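Local coordinates for extracellular solute-binding protein (Bordetella parapertussis, PDB 3PU5) that probably binds a small solute, perhaps a polyamine, outside the cytoplasm and hands it on to a transporter for uptake, at residues R216-E221 / K291-S296; K269-C272 / Y276-A279. All coordinates share one frame; numbering follows the deposited sequence.

Interaction 1 fastens the loop 291-296 to helix 214-223, and interaction 2 turns the chain at the end of helix 265-275; in sequence the second is nested inside the loop that the first closes. Their centres lie about 11 Å apart and their residues touch directly. Leu294 CD2 sits 3.7 Å from Gly278 CA, while the ring of Tyr276 leans on the helix of the other contact, with its CD2 3.9 Å from Phe218 CB and 4.0 Å from Ile219 CG1. Helix end, returning loop and helix 214-223 thus pack against one another as one continuous set of contacts. Both lie within the fold, and their relation to the solute site is not established.

Interaction 1. Residues R216-E221 / K291-S296; sequences RTFIAE and KHRLPS
Arg293 carries CG between its backbone N and carbonyl carbon (chi1 48°) and then runs extended to NE, which lays the chain along the ring of Phe218. On helix 214-223 the Phe218 CG lies beside its own N, and the arginine chain runs antiparallel to this side chain. Arg293 CG stands over the middle of the ring face in a CH-pi contact, 3.9 Å from the Phe218 centroid, and Arg293 CD follows, 3.8 Å from Phe218 CD1. The guanidinium, tilted 23° from the ring plane, covers Phe218 CB, which is 3.6 Å from Arg293 NH1. At the far rim Phe218 CZ approaches Arg293 O at 3.4 Å.

Three residues on from Phe218, Glu221 completes the grip: Arg293 NH1 forms a salt bridge to Glu221 OE1 at 2.9 Å through a markedly bent hydrogen bond. The acceptor lies in the guanidinium plane, but the nitrogen stands 69° out of the carboxylate plane. Arg293 NE is bonded to Lys289 O, and NH2 pairs with Asp222. The loop between helices 265-275 and 305-322 is thus pinned to helix 214-223 by an arginine whose methylenes lie on an aromatic ring; its guanidinium is fixed in rotation, and the two carboxylates probably balance its charge.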
loop_
_atom_site.group_PDB
_atom_site.type_symbol
_atom_site.label_atom_id
_atom_site.label_comp_id
_atom_site.label_asym_id
_atom_site.label_seq_id
_atom_site.Cartn_x
_atom_site.Cartn_y
_atom_site.Cartn_z
ATOM N N ARG A 216 -2.498 -3.015 10.521
ATOM C CA ARG A 216 -1.590 -3.356 11.604
ATOM C C ARG A 216 -2.069 -2.794 12.935
ATOM O O ARG A 216 -2.027 -3.481 13.959
ATOM C CB ARG A 216 -0.188 -2.858 11.276
ATOM C CG ARG A 216 0.465 -3.684 10.189
ATOM C CD ARG A 216 1.853 -3.202 9.865
ATOM N NE ARG A 216 2.743 -4.339 9.671
ATOM C CZ ARG A 216 3.224 -4.737 8.503
ATOM N NH1 ARG A 216 2.910 -4.084 7.392
ATOM N NH2 ARG A 216 4.025 -5.790 8.450
ATOM N N THR A 217 -2.533 -1.547 12.916
ATOM C CA THR A 217 -2.977 -0.897 14.141
ATOM C C THR A 217 -4.292 -1.525 14.625
ATOM O O THR A 217 -4.491 -1.689 15.837
ATOM C CB THR A 217 -3.130 0.631 13.958
ATOM O OG1 THR A 217 -1.925 1.178 13.404
ATOM C CG2 THR A 217 -3.399 1.302 15.292
ATOM N N PHE A 218 -5.172 -1.900 13.688
ATOM C CA PHE A 218 -6.452 -2.525 14.052
ATOM C C PHE A 218 -6.199 -3.831 14.798
ATOM O O PHE A 218 -6.827 -4.109 15.815
ATOM C CB PHE A 218 -7.345 -2.806 12.828
ATOM C CG PHE A 218 -7.766 -1.573 12.054
ATOM C CD1 PHE A 218 -7.811 -0.331 12.650
ATOM C CD2 PHE A 218 -8.156 -1.684 10.723
ATOM C CE1 PHE A 218 -8.213 0.785 11.935
ATOM C CE2 PHE A 218 -8.554 -0.580 9.995
ATOM C CZ PHE A 218 -8.586 0.661 10.601
ATOM N N ILE A 219 -5.271 -4.630 14.279
ATOM C CA ILE A 219 -4.901 -5.892 14.910
ATOM C C ILE A 219 -4.424 -5.662 16.345
ATOM O O ILE A 219 -4.866 -6.348 17.271
ATOM C CB ILE A 219 -3.834 -6.628 14.082
ATOM C CG1 ILE A 219 -4.416 -6.994 12.709
ATOM C CG2 ILE A 219 -3.332 -7.878 14.823
ATOM C CD1 ILE A 219 -3.396 -7.516 11.712
ATOM N N ALA A 220 -3.540 -4.683 16.525
ATOM C CA ALA A 220 -3.044 -4.328 17.852
ATOM C C ALA A 220 -4.167 -3.798 18.742
ATOM O O ALA A 220 -4.255 -4.153 19.918
ATOM C CB ALA A 220 -1.910 -3.299 17.752
ATOM N N GLU A 221 -5.025 -2.956 18.179
ATOM C CA GLU A 221 -6.167 -2.433 18.915
ATOM C C GLU A 221 -7.044 -3.571 19.446
ATOM O O GLU A 221 -7.538 -3.511 20.570
ATOM C CB GLU A 221 -7.003 -1.514 18.019
ATOM C CG GLU A 221 -8.302 -1.028 18.654
ATOM C CD GLU A 221 -9.190 -0.259 17.675
ATOM O OE1 GLU A 221 -8.905 -0.276 16.456
ATOM O OE2 GLU A 221 -10.176 0.362 18.128
ATOM N N LYS A 291 -15.802 -2.641 8.874
ATOM C CA LYS A 291 -16.792 -1.717 8.328
ATOM C C LYS A 291 -16.687 -0.309 8.914
ATOM O O LYS A 291 -16.827 0.691 8.201
ATOM C CB LYS A 291 -18.180 -2.295 8.612
ATOM C CG LYS A 291 -19.359 -1.502 8.132
ATOM C CD LYS A 291 -20.634 -2.177 8.653
ATOM C CE LYS A 291 -21.857 -1.742 7.862
ATOM N NZ LYS A 291 -21.989 -0.259 7.849
ATOM N N HIS A 292 -16.435 -0.235 10.214
ATOM C CA HIS A 292 -16.474 1.041 10.912
ATOM C C HIS A 292 -15.131 1.776 10.984
ATOM O O HIS A 292 -15.085 2.942 11.385
ATOM C CB HIS A 292 -17.066 0.855 12.317
ATOM C CG HIS A 292 -18.394 0.157 12.321
ATOM N ND1 HIS A 292 -19.525 0.706 11.749
ATOM C CD2 HIS A 292 -18.767 -1.051 12.805
ATOM C CE1 HIS A 292 -20.537 -0.132 11.888
ATOM N NE2 HIS A 292 -20.107 -1.205 12.525
ATOM N N ARG A 293 -14.044 1.120 10.595
ATOM C CA ARG A 293 -12.726 1.731 10.787
ATOM C C ARG A 293 -11.820 1.793 9.553
ATOM O O ARG A 293 -10.990 2.698 9.435
ATOM C CB ARG A 293 -11.998 1.101 11.987
ATOM C CG ARG A 293 -11.996 -0.411 12.002
ATOM C CD ARG A 293 -11.494 -0.942 13.333
ATOM N NE ARG A 293 -11.468 -2.401 13.337
ATOM C CZ ARG A 293 -10.794 -3.148 14.206
ATOM N NH1 ARG A 293 -10.068 -2.579 15.158
ATOM N NH2 ARG A 293 -10.842 -4.472 14.116
ATOM N N LEU A 294 -11.965 0.835 8.646
ATOM C CA LEU A 294 -11.227 0.876 7.399
ATOM C C LEU A 294 -11.528 2.182 6.677
ATOM O O LEU A 294 -12.690 2.558 6.538
ATOM C CB LEU A 294 -11.630 -0.293 6.516
ATOM C CG LEU A 294 -10.653 -0.592 5.387
ATOM C CD1 LEU A 294 -9.439 -1.274 5.971
ATOM C CD2 LEU A 294 -11.323 -1.473 4.345
ATOM N N PRO A 295 -10.483 2.885 6.214
ATOM C CA PRO A 295 -10.745 4.154 5.513
ATOM C C PRO A 295 -11.473 3.892 4.196
ATOM O O PRO A 295 -11.197 2.896 3.523
ATOM C CB PRO A 295 -9.335 4.702 5.234
ATOM C CG PRO A 295 -8.463 3.441 5.187
ATOM C CD PRO A 295 -9.039 2.586 6.295
ATOM N N SER A 296 -12.390 4.786 3.846
ATOM C CA SER A 296 -13.222 4.638 2.660
ATOM C C SER A 296 -12.400 4.582 1.375
ATOM O O SER A 296 -11.429 5.316 1.208
ATOM C CB SER A 296 -14.217 5.802 2.575
ATOM O OG SER A 296 -14.990 5.702 1.396
#

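Interaction 2. Residues K269-C272 / Y276-A279; sequences KAFC and YYGA
The backbone oxygen of Cys272 takes the N-H of Tyr277 at an N to O distance of 2.9 Å, with a nearly straight N-H...O angle of 159°. This bond spans five residues where helix 265-275 gives way to the loop, and it draws the returning chain back against the last turn: the CA atoms of Cys272 and Tyr277 are 4.5 Å apart.

Next to this bond the Cys272 side chain is wrapped by the residues that follow. Its SG, opposite the carbonyl carbon and beside the backbone N (chi1 -65°), lies 3.6 Å from Ala279 CA and 3.9 Å from Ala279 CB. The same sulfur touches Gly278 O at 3.6 Å and Tyr277 CB at 4.1 Å, packing against three successive residues of the loop.

Phe271 CE2 comes in at the edge of the Tyr277 ring, near its plane, 3.7 Å from Tyr277 CD2, and the two ring planes meet obliquely at 57°. Phe17 of helix 15-33 meets Phe271 edge-to-face and also touches Tyr277, tying the pair to that helix. Further along the loop, Gly278 bonds through its backbone to Tyr110, and Ala279 N is bonded to Tyr286 OH.

Tyr276, the first residue past the helix, has a positive phi. Together with the bond from Tyr277 N to Cys272 O and the apolar contact between those same two residues, this is the Schellman motif that ends many alpha-helices.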
loop_
_atom_site.group_PDB
_atom_site.type_symbol
_atom_site.label_atom_id
_atom_site.label_comp_id
_atom_site.label_asym_id
_atom_site.label_seq_id
_atom_site.Cartn_x
_atom_site.Cartn_y
_atom_site.Cartn_z
ATOM N N LYS A 269 -13.178 -9.263 -1.162
ATOM C CA LYS A 269 -13.660 -9.270 0.207
ATOM C C LYS A 269 -12.909 -10.304 1.039
ATOM O O LYS A 269 -12.454 -10.012 2.147
ATOM C CB LYS A 269 -15.158 -9.548 0.265
ATOM C CG LYS A 269 -15.735 -9.497 1.671
ATOM C CD LYS A 269 -17.205 -9.893 1.645
ATOM C CE LYS A 269 -17.967 -9.302 2.817
ATOM N NZ LYS A 269 -17.395 -9.684 4.118
ATOM N N ALA A 270 -12.789 -11.515 0.510
ATOM C CA ALA A 270 -12.193 -12.607 1.270
ATOM C C ALA A 270 -10.727 -12.317 1.600
ATOM O O ALA A 270 -10.303 -12.471 2.735
ATOM C CB ALA A 270 -12.328 -13.924 0.506
ATOM N N PHE A 271 -9.966 -11.879 0.605
ATOM C CA PHE A 271 -8.553 -11.572 0.809
ATOM C C PHE A 271 -8.370 -10.359 1.731
ATOM O O PHE A 271 -7.608 -10.421 2.695
ATOM C CB PHE A 271 -7.841 -11.358 -0.539
ATOM C CG PHE A 271 -6.382 -10.980 -0.411
ATOM C CD1 PHE A 271 -5.428 -11.933 -0.067
ATOM C CD2 PHE A 271 -5.969 -9.668 -0.631
ATOM C CE1 PHE A 271 -4.086 -11.591 0.045
ATOM C CE2 PHE A 271 -4.633 -9.315 -0.522
ATOM C CZ PHE A 271 -3.687 -10.278 -0.188
ATOM N N CYS A 272 -9.082 -9.268 1.462
ATOM C CA CYS A 272 -8.855 -8.047 2.230
ATOM C C CYS A 272 -9.314 -8.161 3.685
ATOM O O CYS A 272 -8.670 -7.627 4.583
ATOM C CB CYS A 272 -9.485 -6.841 1.541
ATOM S SG CYS A 272 -8.705 -6.477 -0.043
ATOM N N TYR A 276 -6.736 -7.578 6.691
ATOM C CA TYR A 276 -7.003 -6.206 7.154
ATOM C C TYR A 276 -6.500 -5.163 6.145
ATOM O O TYR A 276 -5.846 -4.177 6.512
ATOM C CB TYR A 276 -6.405 -5.935 8.542
ATOM C CG TYR A 276 -7.069 -6.700 9.673
ATOM C CD1 TYR A 276 -7.012 -8.088 9.724
ATOM C CD2 TYR A 276 -7.716 -6.037 10.702
ATOM C CE1 TYR A 276 -7.604 -8.792 10.757
ATOM C CE2 TYR A 276 -8.315 -6.727 11.736
ATOM C CZ TYR A 276 -8.257 -8.101 11.760
ATOM O OH TYR A 276 -8.844 -8.797 12.792
ATOM N N TYR A 277 -6.814 -5.401 4.874
ATOM C CA TYR A 277 -6.530 -4.466 3.792
ATOM C C TYR A 277 -7.827 -3.852 3.278
ATOM O O TYR A 277 -8.923 -4.366 3.543
ATOM C CB TYR A 277 -5.881 -5.181 2.607
ATOM C CG TYR A 277 -4.460 -5.666 2.805
ATOM C CD1 TYR A 277 -3.618 -5.096 3.757
ATOM C CD2 TYR A 277 -3.951 -6.679 2.009
ATOM C CE1 TYR A 277 -2.309 -5.542 3.914
ATOM C CE2 TYR A 277 -2.654 -7.129 2.159
ATOM C CZ TYR A 277 -1.838 -6.558 3.103
ATOM O OH TYR A 277 -0.546 -7.021 3.228
ATOM N N GLY A 278 -7.688 -2.765 2.516
ATOM C CA GLY A 278 -8.801 -2.194 1.789
ATOM C C GLY A 278 -8.897 -2.776 0.390
ATOM O O GLY A 278 -7.880 -2.940 -0.281
ATOM N N ALA A 279 -10.121 -3.080 -0.044
ATOM C CA ALA A 279 -10.373 -3.625 -1.376
ATOM C C ALA A 279 -10.437 -2.517 -2.411
ATOM O O ALA A 279 -10.951 -1.427 -2.134
ATOM C CB ALA A 279 -11.671 -4.404 -1.389
#